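Local coordinates for protein putative gamma-glutamylcyclotransferase YkqA (Bacillus subtilis, PDB 2QIK) that is of unproven function but probably acts as a gamma-glutamylcyclotransferase, an acyltransferase of the AIG2-like superfamily, at residues Ser3-Tyr8 and Leu66-Leu71; Gly9-His14 and His19-Ser24; Thr168-Asp173 and Ala239-Pro244; Glu250-Ala255 and Arg269-Leu274. All blocks are in the same frame, centred on the assembly; numbering follows the deposited sequence. Where two conformers were deposited one is given.

Contact 1: Ser3-Tyr8 and Leu66-Leu71; sequences SLLFVY and LCIHKL
The backbone N of Leu71 bonds to Cys67 O at 2.9 Å, one turn back along the helix, and this turn carries the side chain that reaches strand 3-7. Leu5 faces it from the strand. The two leucines extend toward each other and meet tip to tip, Leu5 CD2 lying 3.6 Å from Leu71 CD1. For Leu5 the reach comes from a first torsion of 173°, which sets CG opposite the main-chain nitrogen and aims the branch at the helix. Leu71 reaches back with its CG opposite the carbonyl carbon instead (chi1 -61°). Ile68 CD1, nearly a turn earlier, lies more loosely, 4.4 Å from Leu5 CD2. No hydrogen bond crosses, and the 144 Å² buried here is hydrophobic packing in the main. The strand belongs to the antiparallel sheet of the gamma-glutamylcyclotransferase fold. Ser3, Leu5 and Val7 make backbone bonds to strand 55-63, while Leu4 and Phe6 bond to Leu95 of strand 90-98. Strand 3-7, at one end of the sheet order, thus pairs with strand 90-98 at the other and closes the sheet into a barrel. Helix 65-74 packs on the Leu5 face of this strand, and Leu4 and Phe6 turn to the other face, where they meet strand 25-34. Tyr97 touches both Ile68 and Leu71, and its carbonyl O takes the hydroxyl of Tyr8. By similarity Tyr8, directly after the strand, is part of the substrate-binding site.

Contact 2: Gly9-His14 and His19-Ser24; sequences GTLRKH and HLLAQS
Leu11 lays one methyl, CD2, against two consecutive residues of the short 3-10 turn: it sits 4.3 Å from Leu20 CB and 4.3 Å from Leu21 CD2. Leu21 returns the contact with its other branch, bringing CD1 to 3.6 Å from the carbonyl oxygen Leu11 O. It can do so because its CG lies opposite its own carbonyl carbon (chi1 -58°), which swings the fork out toward the facing loop. That same Leu11 O also accepts a bond from the His18 ring, so the methyl packs beside an oxygen that already has a polar partner. Gly9 to Arg12 form a type I beta turn, tied by Arg12 N to Gly9 O at 3.1 Å. With the tyrosine before it, this is the Tyr-Gly-Thr-Leu loop following the first strand of the family fold, which by similarity binds substrate. Arg12 anchors the loop on its far side through salt bridges to Glu59 and Asp114. The opposing segment is braced by its own type II' turn from Leu21 to Ser24. There Leu21 O is gripped twice, by Ser24 N at 3.0 Å and by Ser24 OG at 2.7 Å. The hydroxyl approaches in the carbonyl plane, on a lone pair, at a C=O...O angle of 141°. Leu71 of helix 65-74 touches both Leu11 and Leu20.

Contact 3: Thr168-Asp173 and Ala239-Pro244; sequences TLKRED and AEIAPP
The tip of the beta hairpin formed by strands 164-171 and 174-180 meets the loop entering helix 245-258, with Asp173 laid against Pro244. Their side chains cross at a slant, Asp173 OD1 coming within 3.6 Å of Pro244 CG. A first torsion of 63° holds the carboxylate between its own backbone N and carbonyl carbon, folded close to the main chain. The carbonyl Asp173 O joins in, 3.4 Å from Pro244 CB, so Pro244 CB and CG are met by both the backbone and the side chain of the aspartate. Asp173 OD2 forms a salt bridge with Arg176 on the returning strand. Farther back on the hairpin, Lys170 rests its CG 4.3 Å from Ile241 CD1, an aliphatic touch, while its amine goes on to a salt bridge with Glu238. The backbones run nearest at Thr168 and Glu240, with CA atoms 5.0 Å apart. Thr168 CG2 only grazes Glu240 CG there, at 4.5 Å. Thr168 sends its hydroxyl to Asp178, whereas the Glu240 carboxylate takes Phe167 N, His270 and Arg166. No hydrogen bond joins the two segments directly. Pro244 occupies the N-cap position of the helix, and the strand carries a classic beta bulge, in which Thr168 and Leu169 share Arg176 as their partner on the other strand, within a two-stranded antiparallel hairpin.

Contact 4: Glu250-Ala255 and Arg269-Leu274; sequences EIERGA and RHMNSL
Met271, a selenomethionine in this crystal, runs out from its helix with CG opposite the carbonyl carbon (chi1 -67°) and then bends at its last torsion, -65°, which turns the terminal methyl toward Glu252. Ile251 meets it with CG2, the branch set opposite its own backbone N. The selenomethionine lies obliquely over the isoleucine, Met271 SE being 4.0 Å from Ile251 CG2 and 4.1 Å from Ile251 CD1. Beyond the selenium, Met271 CE packs 3.9 Å from Glu252 CG, the two chains running past each other in opposite directions. Glu252 is extended beyond CG, and its carboxylate reaches a water that donates both its bonds: to Glu252 OE1 at 2.7 Å and to Asn272 OD1 at 3.0 Å. Apolar packing thus has a polar bridge alongside it. Phe167 of strand 164-171 touches both Ile251 and Met271. A citric acid molecule, probably from the crystallisation liquor, lies about 5 Å from the Ile251 side chain. Helices 245-258 and 261-273 follow each other with only two residues between them, and this is the apolar seam of a helical hairpin at the end of the chain.

The four contacts fall into two pairs on opposite sides of the chain's centre. Contacts 1 and 2, centres 9 Å apart, lie in the N-terminal AIG2-like half. The loops of contact 2 follow strand 3-7 directly, so they come between the two segments of contact 1 in sequence; Leu21 packs on Leu5 and Cys67, joining strand, helix and the putative substrate loop. Contacts 3 and 4 come later, centres 13 Å apart, connected through Glu240 and His270, a probable hydrogen bond, and by Leu274 against segment 239-244. About 38 Å separates the centres of contacts 1 and 3. Each pair thus lies within its own half of the chain, and only the first is beside the proposed binding site.

Contact 1: Ser3-Tyr8 and Leu66-Leu71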
# COMPACT_ATOMS: atom_id res chain seq x y z
N SER A 3 -14.32 -3.80 18.95
CA SER A 3 -14.68 -4.50 17.73
C SER A 3 -13.67 -4.11 16.64
O SER A 3 -13.40 -2.91 16.46
CB SER A 3 -16.05 -4.03 17.23
OG SER A 3 -17.07 -4.28 18.19
N LEU A 4 -13.23 -5.07 15.85
CA LEU A 4 -12.51 -4.75 14.64
C LEU A 4 -13.45 -4.10 13.65
O LEU A 4 -14.59 -4.52 13.47
CB LEU A 4 -11.83 -5.95 14.03
CG LEU A 4 -10.78 -6.58 14.90
CD1 LEU A 4 -10.23 -7.84 14.17
CD2 LEU A 4 -9.62 -5.64 15.19
N LEU A 5 -12.95 -3.07 12.99
CA LEU A 5 -13.69 -2.24 12.05
C LEU A 5 -12.86 -2.02 10.77
O LEU A 5 -11.71 -1.58 10.87
CB LEU A 5 -13.99 -0.88 12.69
CG LEU A 5 -14.62 0.15 11.74
CD1 LEU A 5 -16.00 -0.20 11.37
CD2 LEU A 5 -14.59 1.52 12.40
N PHE A 6 -13.43 -2.41 9.65
CA PHE A 6 -12.80 -2.19 8.34
C PHE A 6 -13.40 -0.95 7.71
O PHE A 6 -14.61 -0.84 7.56
CB PHE A 6 -13.07 -3.43 7.44
CG PHE A 6 -12.57 -3.30 6.03
CD1 PHE A 6 -13.40 -2.90 5.02
CD2 PHE A 6 -11.26 -3.58 5.71
CE1 PHE A 6 -12.96 -2.84 3.69
CE2 PHE A 6 -10.83 -3.50 4.41
CZ PHE A 6 -11.67 -3.17 3.43
N VAL A 7 -12.52 0.00 7.37
CA VAL A 7 -12.94 1.24 6.76
C VAL A 7 -12.30 1.38 5.38
O VAL A 7 -11.16 1.04 5.15
CB VAL A 7 -12.63 2.55 7.57
CG1 VAL A 7 -13.53 2.54 8.85
CG2 VAL A 7 -11.10 2.66 7.88
N TYR A 8 -13.10 1.94 4.47
CA TYR A 8 -12.74 1.98 3.05
C TYR A 8 -12.94 3.36 2.40
O TYR A 8 -12.55 3.55 1.26
CB TYR A 8 -13.57 0.94 2.25
CG TYR A 8 -15.06 1.12 2.39
CD1 TYR A 8 -15.72 2.06 1.62
CD2 TYR A 8 -15.78 0.41 3.28
CE1 TYR A 8 -17.05 2.30 1.76
CE2 TYR A 8 -17.12 0.63 3.44
CZ TYR A 8 -17.77 1.57 2.67
OH TYR A 8 -19.14 1.80 2.77
N LEU A 66 -18.14 3.23 22.22
CA LEU A 66 -18.42 4.64 22.00
C LEU A 66 -18.22 4.98 20.53
O LEU A 66 -19.03 5.65 19.94
CB LEU A 66 -17.55 5.49 22.96
CG LEU A 66 -17.66 7.01 22.76
CD1 LEU A 66 -17.35 7.79 24.05
CD2 LEU A 66 -16.74 7.52 21.70
N CYS A 67 -17.08 4.55 19.96
CA CYS A 67 -16.78 4.84 18.55
C CYS A 67 -17.85 4.27 17.65
O CYS A 67 -18.37 4.97 16.79
CB CYS A 67 -15.41 4.26 18.23
SG CYS A 67 -15.00 4.42 16.45
N ILE A 68 -18.21 3.02 17.88
CA ILE A 68 -19.27 2.42 17.03
C ILE A 68 -20.60 3.14 17.17
O ILE A 68 -21.27 3.38 16.17
CB ILE A 68 -19.39 0.90 17.26
CG1 ILE A 68 -18.10 0.18 16.96
CG2 ILE A 68 -20.54 0.29 16.47
CD1 ILE A 68 -17.57 0.41 15.49
N HIS A 69 -20.98 3.55 18.40
CA HIS A 69 -22.17 4.39 18.51
C HIS A 69 -22.08 5.69 17.71
O HIS A 69 -23.04 6.10 17.07
CB HIS A 69 -22.49 4.77 19.96
CG HIS A 69 -23.03 3.65 20.79
ND1 HIS A 69 -22.55 3.23 22.02
CD2 HIS A 69 -24.03 2.77 20.49
CE1 HIS A 69 -23.26 2.18 22.45
NE2 HIS A 69 -24.16 1.90 21.52
N LYS A 70 -20.92 6.36 17.80
CA LYS A 70 -20.69 7.61 17.11
C LYS A 70 -20.89 7.39 15.60
O LYS A 70 -21.44 8.22 14.89
CB LYS A 70 -19.32 8.24 17.45
CG LYS A 70 -19.25 8.73 18.80
CD LYS A 70 -17.91 8.94 19.34
CE LYS A 70 -17.39 10.11 18.92
NZ LYS A 70 -15.94 10.31 19.25
N LEU A 71 -20.29 6.33 15.10
CA LEU A 71 -20.43 6.01 13.67
C LEU A 71 -21.86 5.67 13.28
O LEU A 71 -22.37 6.13 12.25
CB LEU A 71 -19.49 4.84 13.28
CG LEU A 71 -18.00 5.14 13.50
CD1 LEU A 71 -17.21 3.91 13.01
CD2 LEU A 71 -17.52 6.38 12.84

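Contact 2: Gly9-His14 and His19-Ser24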
# COMPACT_ATOMS: atom_id res chain seq x y z
N GLY A 9 -13.55 4.28 3.13
CA GLY A 9 -13.92 5.53 2.54
C GLY A 9 -13.47 6.73 3.37
O GLY A 9 -12.28 6.91 3.63
N THR A 10 -14.45 7.54 3.75
CA THR A 10 -14.19 8.76 4.48
C THR A 10 -13.63 8.60 5.87
O THR A 10 -13.19 9.59 6.47
CB THR A 10 -15.45 9.66 4.60
OG1 THR A 10 -16.37 9.10 5.54
CG2 THR A 10 -16.12 9.86 3.25
N LEU A 11 -13.63 7.39 6.40
CA LEU A 11 -13.03 7.04 7.69
C LEU A 11 -11.58 6.61 7.59
O LEU A 11 -10.95 6.43 8.63
CB LEU A 11 -13.82 5.95 8.36
CG LEU A 11 -15.25 6.30 8.77
CD1 LEU A 11 -15.99 5.04 9.25
CD2 LEU A 11 -15.23 7.36 9.83
N ARG A 12 -11.05 6.40 6.38
CA ARG A 12 -9.66 6.02 6.26
C ARG A 12 -8.75 7.17 6.76
O ARG A 12 -9.15 8.34 6.83
CB ARG A 12 -9.26 5.65 4.81
CG ARG A 12 -9.87 4.33 4.37
CD ARG A 12 -9.43 3.95 2.95
NE ARG A 12 -8.00 3.68 2.92
CZ ARG A 12 -7.37 3.30 1.86
NH1 ARG A 12 -7.98 3.04 0.72
NH2 ARG A 12 -6.06 3.16 1.87
N LYS A 13 -7.53 6.81 7.08
CA LYS A 13 -6.58 7.79 7.61
C LYS A 13 -6.47 8.94 6.64
O LYS A 13 -6.42 8.74 5.44
CB LYS A 13 -5.22 7.10 7.85
CG LYS A 13 -4.27 7.87 8.71
CD LYS A 13 -2.91 7.09 8.78
CE LYS A 13 -2.08 7.65 9.89
NZ LYS A 13 -0.76 6.92 9.98
N HIS A 14 -6.39 10.15 7.15
CA HIS A 14 -6.24 11.33 6.37
C HIS A 14 -7.41 11.64 5.45
O HIS A 14 -7.30 12.49 4.52
CB HIS A 14 -4.95 11.35 5.51
CG HIS A 14 -3.74 11.05 6.31
ND1 HIS A 14 -2.82 10.08 6.07
CD2 HIS A 14 -3.36 11.65 7.46
CE1 HIS A 14 -1.92 10.09 7.04
NE2 HIS A 14 -2.21 11.05 7.88
N HIS A 19 -11.40 11.60 11.94
CA HIS A 19 -11.40 12.02 13.33
C HIS A 19 -12.47 11.32 14.15
O HIS A 19 -12.32 11.24 15.37
CB HIS A 19 -11.59 13.54 13.44
CG HIS A 19 -12.89 14.00 12.94
ND1 HIS A 19 -13.14 14.32 11.63
CD2 HIS A 19 -14.04 14.26 13.62
CE1 HIS A 19 -14.39 14.69 11.50
NE2 HIS A 19 -14.98 14.63 12.67
N LEU A 20 -13.55 10.83 13.53
CA LEU A 20 -14.54 10.06 14.25
C LEU A 20 -14.05 8.82 14.92
O LEU A 20 -14.65 8.37 15.90
CB LEU A 20 -15.74 9.77 13.40
CG LEU A 20 -16.56 10.91 12.82
CD1 LEU A 20 -17.62 10.42 11.80
CD2 LEU A 20 -17.23 11.72 13.89
N LEU A 21 -12.97 8.25 14.38
CA LEU A 21 -12.35 7.09 14.97
C LEU A 21 -11.55 7.47 16.20
O LEU A 21 -11.07 6.57 16.93
CB LEU A 21 -11.45 6.33 14.00
CG LEU A 21 -12.13 5.85 12.74
CD1 LEU A 21 -11.21 5.00 11.92
CD2 LEU A 21 -13.45 5.11 12.99
N ALA A 22 -11.27 8.75 16.42
CA ALA A 22 -10.55 9.21 17.62
C ALA A 22 -9.24 8.47 17.69
O ALA A 22 -8.51 8.37 16.72
CB ALA A 22 -11.40 9.12 18.84
N GLN A 23 -8.89 7.94 18.86
CA GLN A 23 -7.61 7.27 19.05
C GLN A 23 -7.67 5.78 18.88
O GLN A 23 -6.76 5.06 19.33
CB GLN A 23 -6.89 7.67 20.34
CG GLN A 23 -6.68 9.21 20.50
CD GLN A 23 -5.92 9.72 19.20
OE1 GLN A 23 -6.42 10.35 18.28
NE2 GLN A 23 -4.67 9.31 19.15
N SER A 24 -8.69 5.26 18.16
CA SER A 24 -8.71 3.83 17.80
C SER A 24 -7.41 3.38 17.19
O SER A 24 -6.87 4.01 16.28
CB SER A 24 -9.81 3.58 16.76
OG SER A 24 -11.10 3.90 17.22

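Contact 3: Thr168-Asp173 and Ala239-Pro244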
# COMPACT_ATOMS: atom_id res chain seq x y z
N THR A 168 8.45 -11.65 -2.07
CA THR A 168 7.26 -12.47 -2.05
C THR A 168 6.60 -12.65 -3.42
O THR A 168 5.64 -13.42 -3.51
CB THR A 168 6.23 -11.87 -1.12
OG1 THR A 168 5.80 -10.65 -1.70
CG2 THR A 168 6.74 -11.58 0.27
N LEU A 169 7.05 -11.96 -4.46
CA LEU A 169 6.49 -12.14 -5.81
C LEU A 169 7.26 -13.24 -6.47
O LEU A 169 8.46 -13.12 -6.65
CB LEU A 169 6.59 -10.87 -6.66
CG LEU A 169 5.92 -11.02 -8.00
CD1 LEU A 169 4.47 -10.96 -7.94
CD2 LEU A 169 6.44 -9.92 -8.94
N LYS A 170 6.60 -14.33 -6.81
CA LYS A 170 7.34 -15.42 -7.42
C LYS A 170 7.30 -15.31 -8.96
O LYS A 170 6.26 -15.23 -9.60
CB LYS A 170 6.85 -16.71 -6.83
CG LYS A 170 7.52 -17.94 -7.41
CD LYS A 170 6.94 -18.25 -8.79
CE LYS A 170 5.42 -18.34 -8.86
NZ LYS A 170 5.01 -19.38 -7.88
N ARG A 171 8.49 -15.35 -9.51
CA ARG A 171 8.67 -15.39 -10.96
C ARG A 171 9.56 -16.59 -11.27
O ARG A 171 10.17 -17.22 -10.42
CB ARG A 171 9.30 -14.09 -11.48
CG ARG A 171 8.48 -12.84 -11.23
CD ARG A 171 7.09 -12.93 -11.65
NE ARG A 171 6.66 -11.75 -12.40
CZ ARG A 171 5.40 -11.38 -12.53
NH1 ARG A 171 4.45 -12.06 -11.93
NH2 ARG A 171 5.10 -10.29 -13.24
N GLU A 172 9.64 -16.88 -12.56
CA GLU A 172 10.39 -18.06 -12.97
C GLU A 172 11.86 -17.95 -12.62
O GLU A 172 12.49 -18.99 -12.27
CB GLU A 172 10.11 -18.38 -14.46
CG GLU A 172 8.63 -18.66 -14.76
CD GLU A 172 8.29 -18.80 -16.26
OE1 GLU A 172 7.83 -19.91 -16.73
OE2 GLU A 172 8.44 -17.79 -17.02
N ASP A 173 12.44 -16.73 -12.66
CA ASP A 173 13.87 -16.53 -12.44
C ASP A 173 14.22 -16.19 -11.00
O ASP A 173 15.37 -15.99 -10.68
CB ASP A 173 14.42 -15.49 -13.41
CG ASP A 173 13.81 -14.13 -13.21
OD1 ASP A 173 14.28 -13.14 -13.82
OD2 ASP A 173 12.83 -13.95 -12.48
N ALA A 239 5.96 -17.58 -0.23
CA ALA A 239 7.17 -17.69 0.60
C ALA A 239 8.37 -17.13 -0.15
O ALA A 239 8.49 -17.23 -1.35
CB ALA A 239 7.45 -19.07 1.07
N GLU A 240 9.28 -16.53 0.61
CA GLU A 240 10.39 -15.82 0.01
C GLU A 240 11.37 -16.78 -0.65
O GLU A 240 11.80 -17.81 -0.08
CB GLU A 240 11.12 -14.98 1.05
CG GLU A 240 10.32 -13.88 1.68
CD GLU A 240 11.26 -12.95 2.46
OE1 GLU A 240 11.98 -12.10 1.85
OE2 GLU A 240 11.35 -13.09 3.74
N ILE A 241 11.82 -16.42 -1.83
CA ILE A 241 12.91 -17.02 -2.52
C ILE A 241 13.87 -15.94 -2.98
O ILE A 241 13.51 -14.78 -3.05
CB ILE A 241 12.50 -17.93 -3.67
CG1 ILE A 241 11.89 -17.18 -4.80
CG2 ILE A 241 11.54 -19.00 -3.21
CD1 ILE A 241 11.54 -18.10 -5.97
N ALA A 242 15.09 -16.29 -3.34
CA ALA A 242 16.07 -15.32 -3.72
C ALA A 242 15.70 -14.57 -5.02
O ALA A 242 15.14 -15.17 -5.95
CB ALA A 242 17.43 -15.97 -3.92
N PRO A 243 16.06 -13.30 -5.07
CA PRO A 243 15.88 -12.56 -6.31
C PRO A 243 16.94 -12.97 -7.36
O PRO A 243 18.01 -13.51 -7.02
CB PRO A 243 16.13 -11.09 -5.89
CG PRO A 243 17.04 -11.17 -4.70
CD PRO A 243 16.63 -12.45 -4.00
N PRO A 244 16.64 -12.79 -8.64
CA PRO A 244 17.67 -13.07 -9.63
C PRO A 244 18.77 -12.01 -9.53
O PRO A 244 18.57 -10.91 -9.06
CB PRO A 244 16.92 -13.01 -10.96
CG PRO A 244 15.79 -12.15 -10.67
CD PRO A 244 15.43 -12.24 -9.25

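Contact 4: Glu250-Ala255 and Arg269-Leu274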
# COMPACT_ATOMS: atom_id res chain seq x y z
N GLU A 250 20.40 -4.21 -8.98
CA GLU A 250 19.69 -2.91 -9.01
C GLU A 250 19.35 -2.45 -7.61
O GLU A 250 19.60 -1.31 -7.25
CB GLU A 250 18.44 -3.02 -9.86
CG GLU A 250 18.72 -3.24 -11.32
CD GLU A 250 17.48 -3.58 -12.11
OE1 GLU A 250 17.48 -4.70 -12.66
OE2 GLU A 250 16.57 -2.77 -12.32
N ILE A 251 18.82 -3.38 -6.80
CA ILE A 251 18.47 -3.04 -5.42
C ILE A 251 19.68 -2.60 -4.64
O ILE A 251 19.69 -1.62 -3.91
CB ILE A 251 17.77 -4.21 -4.71
CG1 ILE A 251 16.46 -4.45 -5.39
CG2 ILE A 251 17.60 -3.95 -3.23
CD1 ILE A 251 15.67 -5.61 -4.83
N GLU A 252 20.76 -3.33 -4.83
CA GLU A 252 21.97 -3.02 -4.10
C GLU A 252 22.50 -1.66 -4.46
O GLU A 252 22.91 -0.91 -3.58
CB GLU A 252 23.04 -4.11 -4.32
CG GLU A 252 22.70 -5.43 -3.68
CD GLU A 252 23.80 -6.43 -3.75
OE1 GLU A 252 23.62 -7.50 -3.20
OE2 GLU A 252 24.86 -6.12 -4.32
N ARG A 253 22.50 -1.30 -5.73
CA ARG A 253 23.02 0.01 -6.15
C ARG A 253 22.16 1.12 -5.55
O ARG A 253 22.68 2.12 -5.06
CB ARG A 253 23.02 0.10 -7.67
CG ARG A 253 24.11 -0.55 -8.46
CD ARG A 253 24.22 0.09 -9.88
NE ARG A 253 22.98 -0.08 -10.65
CZ ARG A 253 22.85 -0.92 -11.66
NH1 ARG A 253 23.91 -1.68 -12.07
NH2 ARG A 253 21.70 -1.04 -12.31
N GLY A 254 20.82 0.93 -5.60
CA GLY A 254 19.94 1.98 -5.07
C GLY A 254 20.07 2.08 -3.57
O GLY A 254 20.10 3.18 -3.02
N ALA A 255 20.21 0.96 -2.88
CA ALA A 255 20.35 1.01 -1.41
C ALA A 255 21.67 1.66 -1.01
O ALA A 255 21.70 2.46 -0.10
CB ALA A 255 20.28 -0.38 -0.84
N ARG A 269 22.22 -9.11 3.34
CA ARG A 269 22.34 -10.39 3.96
C ARG A 269 21.02 -11.20 3.81
O ARG A 269 21.01 -12.42 3.58
CB ARG A 269 22.63 -10.24 5.48
CG ARG A 269 24.09 -9.85 6.03
CD ARG A 269 24.35 -9.75 7.74
NE ARG A 269 25.17 -10.89 8.01
CZ ARG A 269 24.85 -12.17 7.77
NH1 ARG A 269 25.73 -13.15 8.07
NH2 ARG A 269 23.66 -12.51 7.27
N HIS A 270 19.87 -10.50 3.90
CA HIS A 270 18.60 -11.16 3.72
C HIS A 270 18.47 -11.74 2.33
O HIS A 270 18.08 -12.90 2.19
CB HIS A 270 17.45 -10.20 4.02
CG HIS A 270 16.11 -10.80 3.90
ND1 HIS A 270 15.65 -11.75 4.81
CD2 HIS A 270 15.14 -10.61 3.00
CE1 HIS A 270 14.46 -12.14 4.42
NE2 HIS A 270 14.11 -11.46 3.33
N MSE A 271 18.71 -10.92 1.31
CA MSE A 271 18.63 -11.41 -0.06
C MSE A 271 19.54 -12.61 -0.29
O MSE A 271 19.17 -13.56 -0.95
CB MSE A 271 18.96 -10.31 -1.04
CG MSE A 271 17.93 -9.18 -1.06
SE MSE A 271 18.12 -7.86 -2.41
CE MSE A 271 19.74 -7.16 -1.87
N ASN A 272 20.74 -12.55 0.23
CA ASN A 272 21.75 -13.60 -0.00
C ASN A 272 21.45 -14.86 0.80
O ASN A 272 22.03 -15.91 0.51
CB ASN A 272 23.17 -13.09 0.28
CG ASN A 272 23.65 -12.09 -0.67
OD1 ASN A 272 24.41 -11.12 -0.30
ND2 ASN A 272 23.26 -12.26 -1.92
N SER A 273 20.59 -14.80 1.81
CA SER A 273 20.26 -15.90 2.70
C SER A 273 19.11 -16.75 2.15
O SER A 273 18.86 -17.87 2.57
CB SER A 273 19.93 -15.36 4.11
OG SER A 273 19.86 -16.40 5.04
N LEU A 274 18.36 -16.18 1.22
CA LEU A 274 17.19 -16.85 0.74
C LEU A 274 17.51 -18.06 -0.15
O LEU A 274 18.47 -18.02 -0.92
CB LEU A 274 16.33 -15.81 -0.02
CG LEU A 274 15.68 -14.69 0.83
CD1 LEU A 274 15.03 -13.70 -0.08
CD2 LEU A 274 14.69 -15.25 1.83
O HOH W 1 25.50 -9.02 -2.07